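Local atomic coordinates of penaeus monodon metallodensovirus major capsid protein (Penaeus monodon metallodensovirus, PDB entry 6WH7), a protein that forms the major building block of a 60-subunit icosahedral densovirus capsid, which encloses and presumably protects the viral genome. Residues Gly307-Asn312 / Leu318-Asp323; Lys108-Leu113 / Lys117-Thr122. All coordinates share one frame; numbering follows the deposited sequence.

How the contacts relate
The chain passes through strand 59-75 before reaching contact 2, where a three-residue connection brings helix 108-113 against the start of strand 118-135. That loop closes long before contact 1 begins, so the two stand in series. After strand 287-302, which pairs with both long strands, contact 1 brackets helix 312-318, bringing residues 307-312 against 318-323. The contact centres lie about 19 Å apart, but Lys117 bridges them: its NZ forms a salt bridge with Asp323 OD2 and a weak hydrogen bond with Asn319 OD1. Thus the jelly-roll sheet is tied to the segment following its last strand, and both contacts touch a second subunit.

Contact 1: residues Gly307-Asn312 / Leu318-Asp323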
loop_
_atom_site.group_PDB
_atom_site.type_symbol
_atom_site.label_atom_id
_atom_site.label_comp_id
_atom_site.label_asym_id
_atom_site.label_seq_id
_atom_site.Cartn_x
_atom_site.Cartn_y
_atom_site.Cartn_z
ATOM N N GLY A 307 -82.795 42.072 15.910
ATOM C CA GLY A 307 -82.951 43.406 16.421
ATOM C C GLY A 307 -84.398 43.812 16.535
ATOM O O GLY A 307 -85.326 43.012 16.414
ATOM N N VAL A 308 -84.584 45.108 16.778
ATOM C CA VAL A 308 -85.922 45.654 16.899
ATOM C C VAL A 308 -86.669 45.546 15.584
ATOM O O VAL A 308 -87.899 45.517 15.573
ATOM C CB VAL A 308 -85.839 47.106 17.396
ATOM C CG1 VAL A 308 -87.213 47.706 17.567
ATOM C CG2 VAL A 308 -85.074 47.154 18.683
ATOM N N GLN A 309 -85.950 45.446 14.470
ATOM C CA GLN A 309 -86.600 45.275 13.179
ATOM C C GLN A 309 -87.473 44.033 13.149
ATOM O O GLN A 309 -88.490 44.009 12.450
ATOM C CB GLN A 309 -85.548 45.196 12.083
ATOM C CG GLN A 309 -86.108 45.259 10.694
ATOM C CD GLN A 309 -85.027 45.256 9.661
ATOM O OE1 GLN A 309 -83.851 45.170 9.987
ATOM N NE2 GLN A 309 -85.407 45.401 8.411
ATOM N N GLY A 310 -87.104 43.000 13.900
ATOM C CA GLY A 310 -87.841 41.756 13.898
ATOM C C GLY A 310 -88.825 41.601 15.036
ATOM O O GLY A 310 -89.237 40.486 15.350
ATOM N N ILE A 311 -89.206 42.697 15.663
ATOM C CA ILE A 311 -90.235 42.671 16.695
ATOM C C ILE A 311 -91.603 42.678 16.032
ATOM O O ILE A 311 -91.827 43.409 15.065
ATOM C CB ILE A 311 -90.061 43.862 17.652
ATOM C CG1 ILE A 311 -88.728 43.764 18.381
ATOM C CG2 ILE A 311 -91.199 43.948 18.624
ATOM C CD1 ILE A 311 -88.580 42.516 19.192
ATOM N N ASN A 312 -92.524 41.867 16.559
ATOM C CA ASN A 312 -93.827 41.680 15.924
ATOM C C ASN A 312 -94.519 43.001 15.614
ATOM O O ASN A 312 -95.004 43.210 14.497
ATOM C CB ASN A 312 -94.724 40.816 16.809
ATOM C CG ASN A 312 -94.367 39.351 16.751
ATOM O OD1 ASN A 312 -93.815 38.878 15.769
ATOM N ND2 ASN A 312 -94.690 38.620 17.807
ATOM N N LEU A 318 -91.242 48.159 9.848
ATOM C CA LEU A 318 -89.819 48.100 9.555
ATOM C C LEU A 318 -89.432 46.926 8.673
ATOM O O LEU A 318 -88.238 46.700 8.464
ATOM C CB LEU A 318 -89.020 48.054 10.851
ATOM C CG LEU A 318 -88.623 49.389 11.471
ATOM C CD1 LEU A 318 -89.821 50.234 11.809
ATOM C CD2 LEU A 318 -87.866 49.083 12.720
ATOM N N ASN A 319 -90.395 46.156 8.186
ATOM C CA ASN A 319 -90.093 45.135 7.199
ATOM C C ASN A 319 -89.343 45.766 6.031
ATOM O O ASN A 319 -89.767 46.815 5.528
ATOM C CB ASN A 319 -91.371 44.473 6.691
ATOM C CG ASN A 319 -91.093 43.239 5.866
ATOM O OD1 ASN A 319 -90.150 42.503 6.134
ATOM N ND2 ASN A 319 -91.898 43.021 4.839
ATOM N N PRO A 320 -88.232 45.184 5.589
ATOM C CA PRO A 320 -87.496 45.770 4.471
ATOM C C PRO A 320 -88.335 45.786 3.209
ATOM O O PRO A 320 -89.051 44.834 2.906
ATOM C CB PRO A 320 -86.292 44.842 4.324
ATOM C CG PRO A 320 -86.135 44.227 5.625
ATOM C CD PRO A 320 -87.500 44.059 6.181
ATOM N N ALA A 321 -88.252 46.889 2.476
ATOM C CA ALA A 321 -88.893 46.935 1.176
ATOM C C ALA A 321 -88.106 46.176 0.126
ATOM O O ALA A 321 -88.681 45.782 -0.892
ATOM C CB ALA A 321 -89.092 48.377 0.728
ATOM N N ASN A 322 -86.822 45.938 0.355
ATOM C CA ASN A 322 -86.012 45.202 -0.600
ATOM C C ASN A 322 -86.148 43.704 -0.438
ATOM O O ASN A 322 -85.397 42.958 -1.070
ATOM C CB ASN A 322 -84.544 45.621 -0.513
ATOM C CG ASN A 322 -83.911 45.282 0.805
ATOM O OD1 ASN A 322 -84.586 44.916 1.753
ATOM N ND2 ASN A 322 -82.600 45.433 0.880
ATOM N N ASP A 323 -87.048 43.248 0.433
ATOM C CA ASP A 323 -87.490 41.862 0.366
ATOM C C ASP A 323 -87.961 41.511 -1.030
ATOM O O ASP A 323 -87.784 40.376 -1.478
ATOM C CB ASP A 323 -88.613 41.609 1.366
ATOM C CG ASP A 323 -88.132 41.608 2.786
ATOM O OD1 ASP A 323 -86.908 41.530 3.005
ATOM O OD2 ASP A 323 -88.981 41.670 3.692
#
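Gln309 meets Leu318 and Pro320 through CG, CD and NE2 of its side chain, crossing both partners at an angle. Its CG stands anti to the backbone N (chi1 -170°) and the chain runs on extended, which carries the amide past Leu318 to the proline ring. On the way, Gln309 CG lies 4.0 Å from Leu318 CB, while the Leu318 CD2 methyl reaches back to Gln309 CA, also at 4.0 Å. The Leu318 side chain therefore covers the inner part of the glutamine, and the polar end extends beyond it.

There Gln309 NE2 donates to Leu318 O at 3.1 Å, meeting the carbonyl almost end-on, with a C=O...N angle of 164°. The bond is bent at the hydrogen, and its acceptor sits 21° out of the glutamine amide plane. CG and CD of Pro320 lie next to the same nitrogen, so ring carbons pack against the amide. NE2 has a second, weak hydrogen bond to Gln164 O of a third subunit, so the buried amide joins two polypeptides.

Backbone bonds make the donor segment compact: Gly310 N reaches Gly307 O at 3.1 Å, and Ile311 N reaches Val308 O at the same distance. Asn319 is the first residue to leave helical geometry, which makes Leu318 O a carbonyl at the C-terminal end of helix 312-318. The geometry is that of a short helix in the segment that follows strand 287-302, the last long jelly-roll strand, with Gln309 from before the helix bonded to its final carbonyl at a subunit interface.

Contact 2: residues Lys108-Leu113 / Lys117-Thr122; sequences KNYSML and KAHRPT
Tyr110 turns the edge of its ring toward the face of the His119 imidazole in a T-shaped (edge-to-face) pair, with centroids 5.8 Å apart and planes inclined at 72°. The contact belongs to the viral jelly roll: helix 108-113 packs against the start of strand 118-135, a member of the sheet that also contains strands 59-75 and 287-302. Around the imidazole, Tyr110 OH lies 4.0 Å from His119 CE1, and Leu113 O lies 3.5 Å from His119 CD2; both approach obliquely.

Different first torsions bring the rings together. Tyr110 CG is anti to its backbone N (chi1 -176°), swinging the phenol from the helix toward the strand. His119 instead places CG between its backbone N and carbonyl carbon, and the ring leans toward the helix. Neither polar end depends on the other. His119 NE2 hydrogen-bonds to Ser232 O, and Tyr110 OH to Tyr234 N, so the loop after strand 229-230 holds both rings, and Tyr234 also makes an edge-to-face pair with Tyr110.

Leu113 meets the histidine with its CB and its CD2 methyl, both against His119 CB, the two side chains crossing at about a right angle. The leucine also packs on Phe299 and Phe301, so one leucine touches both the strand's histidine and strand 287-302, where Lys117 and Ala118 both face Arg302 in a classic beta bulge. On the helix, Asn109 OD1 bonds to Trp304 N of a second subunit, so this helix also faces a neighbour in the capsid shell. The closest side-chain approach between Leu113 and His119 is CB to CB, at 4.0 Å.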
loop_
_atom_site.group_PDB
_atom_site.type_symbol
_atom_site.label_atom_id
_atom_site.label_comp_id
_atom_site.label_asym_id
_atom_site.label_seq_id
_atom_site.Cartn_x
_atom_site.Cartn_y
_atom_site.Cartn_z
ATOM N N LYS A 108 -96.695 19.324 8.616
ATOM C CA LYS A 108 -96.523 20.384 9.596
ATOM C C LYS A 108 -95.226 21.148 9.406
ATOM O O LYS A 108 -95.146 22.307 9.816
ATOM C CB LYS A 108 -96.593 19.831 11.011
ATOM C CG LYS A 108 -97.947 19.321 11.375
ATOM C CD LYS A 108 -98.037 18.988 12.822
ATOM C CE LYS A 108 -98.018 20.253 13.632
ATOM N NZ LYS A 108 -99.199 21.097 13.360
ATOM N N ASN A 109 -94.210 20.536 8.802
ATOM C CA ASN A 109 -93.007 21.291 8.487
ATOM C C ASN A 109 -93.286 22.385 7.482
ATOM O O ASN A 109 -92.584 23.398 7.465
ATOM C CB ASN A 109 -91.910 20.378 7.959
ATOM C CG ASN A 109 -91.211 19.638 9.049
ATOM O OD1 ASN A 109 -91.229 20.053 10.199
ATOM N ND2 ASN A 109 -90.565 18.546 8.699
ATOM N N TYR A 110 -94.294 22.210 6.639
ATOM C CA TYR A 110 -94.593 23.266 5.691
ATOM C C TYR A 110 -95.345 24.407 6.355
ATOM O O TYR A 110 -95.023 25.575 6.128
ATOM C CB TYR A 110 -95.393 22.733 4.515
ATOM C CG TYR A 110 -95.605 23.817 3.508
ATOM C CD1 TYR A 110 -94.578 24.192 2.670
ATOM C CD2 TYR A 110 -96.805 24.494 3.422
ATOM C CE1 TYR A 110 -94.738 25.185 1.767
ATOM C CE2 TYR A 110 -96.977 25.495 2.513
ATOM C CZ TYR A 110 -95.934 25.835 1.689
ATOM O OH TYR A 110 -96.068 26.827 0.767
ATOM N N SER A 111 -96.352 24.091 7.169
ATOM C CA SER A 111 -97.056 25.127 7.910
ATOM C C SER A 111 -96.105 25.954 8.749
ATOM O O SER A 111 -96.420 27.095 9.094
ATOM C CB SER A 111 -98.121 24.498 8.800
ATOM O OG SER A 111 -99.098 23.842 8.013
ATOM N N MET A 112 -94.954 25.393 9.091
ATOM C CA MET A 112 -93.912 26.136 9.773
ATOM C C MET A 112 -93.101 27.002 8.821
ATOM O O MET A 112 -92.758 28.137 9.158
ATOM C CB MET A 112 -93.000 25.172 10.502
ATOM C CG MET A 112 -91.769 25.843 10.946
ATOM S SD MET A 112 -90.811 24.848 12.042
ATOM C CE MET A 112 -89.319 25.810 11.985
ATOM N N LEU A 113 -92.770 26.481 7.638
ATOM C CA LEU A 113 -92.083 27.284 6.635
ATOM C C LEU A 113 -92.810 28.583 6.350
ATOM O O LEU A 113 -92.178 29.559 5.937
ATOM C CB LEU A 113 -91.942 26.499 5.340
ATOM C CG LEU A 113 -91.065 25.261 5.392
ATOM C CD1 LEU A 113 -91.171 24.523 4.095
ATOM C CD2 LEU A 113 -89.648 25.656 5.656
ATOM N N LYS A 117 -89.419 33.739 7.531
ATOM C CA LYS A 117 -89.453 34.890 6.643
ATOM C C LYS A 117 -89.492 34.449 5.189
ATOM O O LYS A 117 -90.265 34.987 4.389
ATOM C CB LYS A 117 -88.257 35.801 6.879
ATOM C CG LYS A 117 -88.400 37.062 6.080
ATOM C CD LYS A 117 -87.286 38.024 6.272
ATOM C CE LYS A 117 -87.478 39.162 5.314
ATOM N NZ LYS A 117 -88.756 39.866 5.583
ATOM N N ALA A 118 -88.678 33.463 4.838
ATOM C CA ALA A 118 -88.556 32.988 3.474
ATOM C C ALA A 118 -88.360 31.486 3.483
ATOM O O ALA A 118 -87.848 30.918 4.448
ATOM C CB ALA A 118 -87.381 33.641 2.765
ATOM N N HIS A 119 -88.771 30.848 2.394
ATOM C CA HIS A 119 -88.550 29.425 2.210
ATOM C C HIS A 119 -88.347 29.164 0.733
ATOM O O HIS A 119 -88.808 29.926 -0.116
ATOM C CB HIS A 119 -89.712 28.587 2.745
ATOM C CG HIS A 119 -91.011 28.859 2.064
ATOM N ND1 HIS A 119 -91.350 28.295 0.859
ATOM C CD2 HIS A 119 -92.044 29.657 2.409
ATOM C CE1 HIS A 119 -92.545 28.722 0.498
ATOM N NE2 HIS A 119 -92.988 29.550 1.422
ATOM N N ARG A 120 -87.631 28.091 0.434
ATOM C CA ARG A 120 -87.307 27.826 -0.932
ATOM C C ARG A 120 -87.303 26.325 -1.177
ATOM O O ARG A 120 -86.801 25.574 -0.335
ATOM C CB ARG A 120 -85.950 28.460 -1.230
ATOM C CG ARG A 120 -85.455 28.286 -2.595
ATOM C CD ARG A 120 -84.274 29.173 -2.828
ATOM N NE ARG A 120 -83.146 28.918 -1.957
ATOM C CZ ARG A 120 -82.112 29.737 -1.864
ATOM N NH1 ARG A 120 -82.086 30.834 -2.594
ATOM N NH2 ARG A 120 -81.106 29.455 -1.056
ATOM N N PRO A 121 -87.839 25.866 -2.310
ATOM C CA PRO A 121 -88.066 24.425 -2.483
ATOM C C PRO A 121 -86.829 23.580 -2.731
ATOM O O PRO A 121 -86.893 22.380 -2.460
ATOM C CB PRO A 121 -89.017 24.374 -3.681
ATOM C CG PRO A 121 -89.707 25.654 -3.644
ATOM C CD PRO A 121 -88.675 26.644 -3.231
ATOM N N THR A 122 -85.757 24.122 -3.309
ATOM C CA THR A 122 -84.543 23.369 -3.648
ATOM C C THR A 122 -84.839 22.004 -4.265
ATOM O O THR A 122 -85.673 21.901 -5.163
ATOM C CB THR A 122 -83.627 23.199 -2.440
ATOM O OG1 THR A 122 -84.277 22.425 -1.440
ATOM C CG2 THR A 122 -83.292 24.537 -1.868
#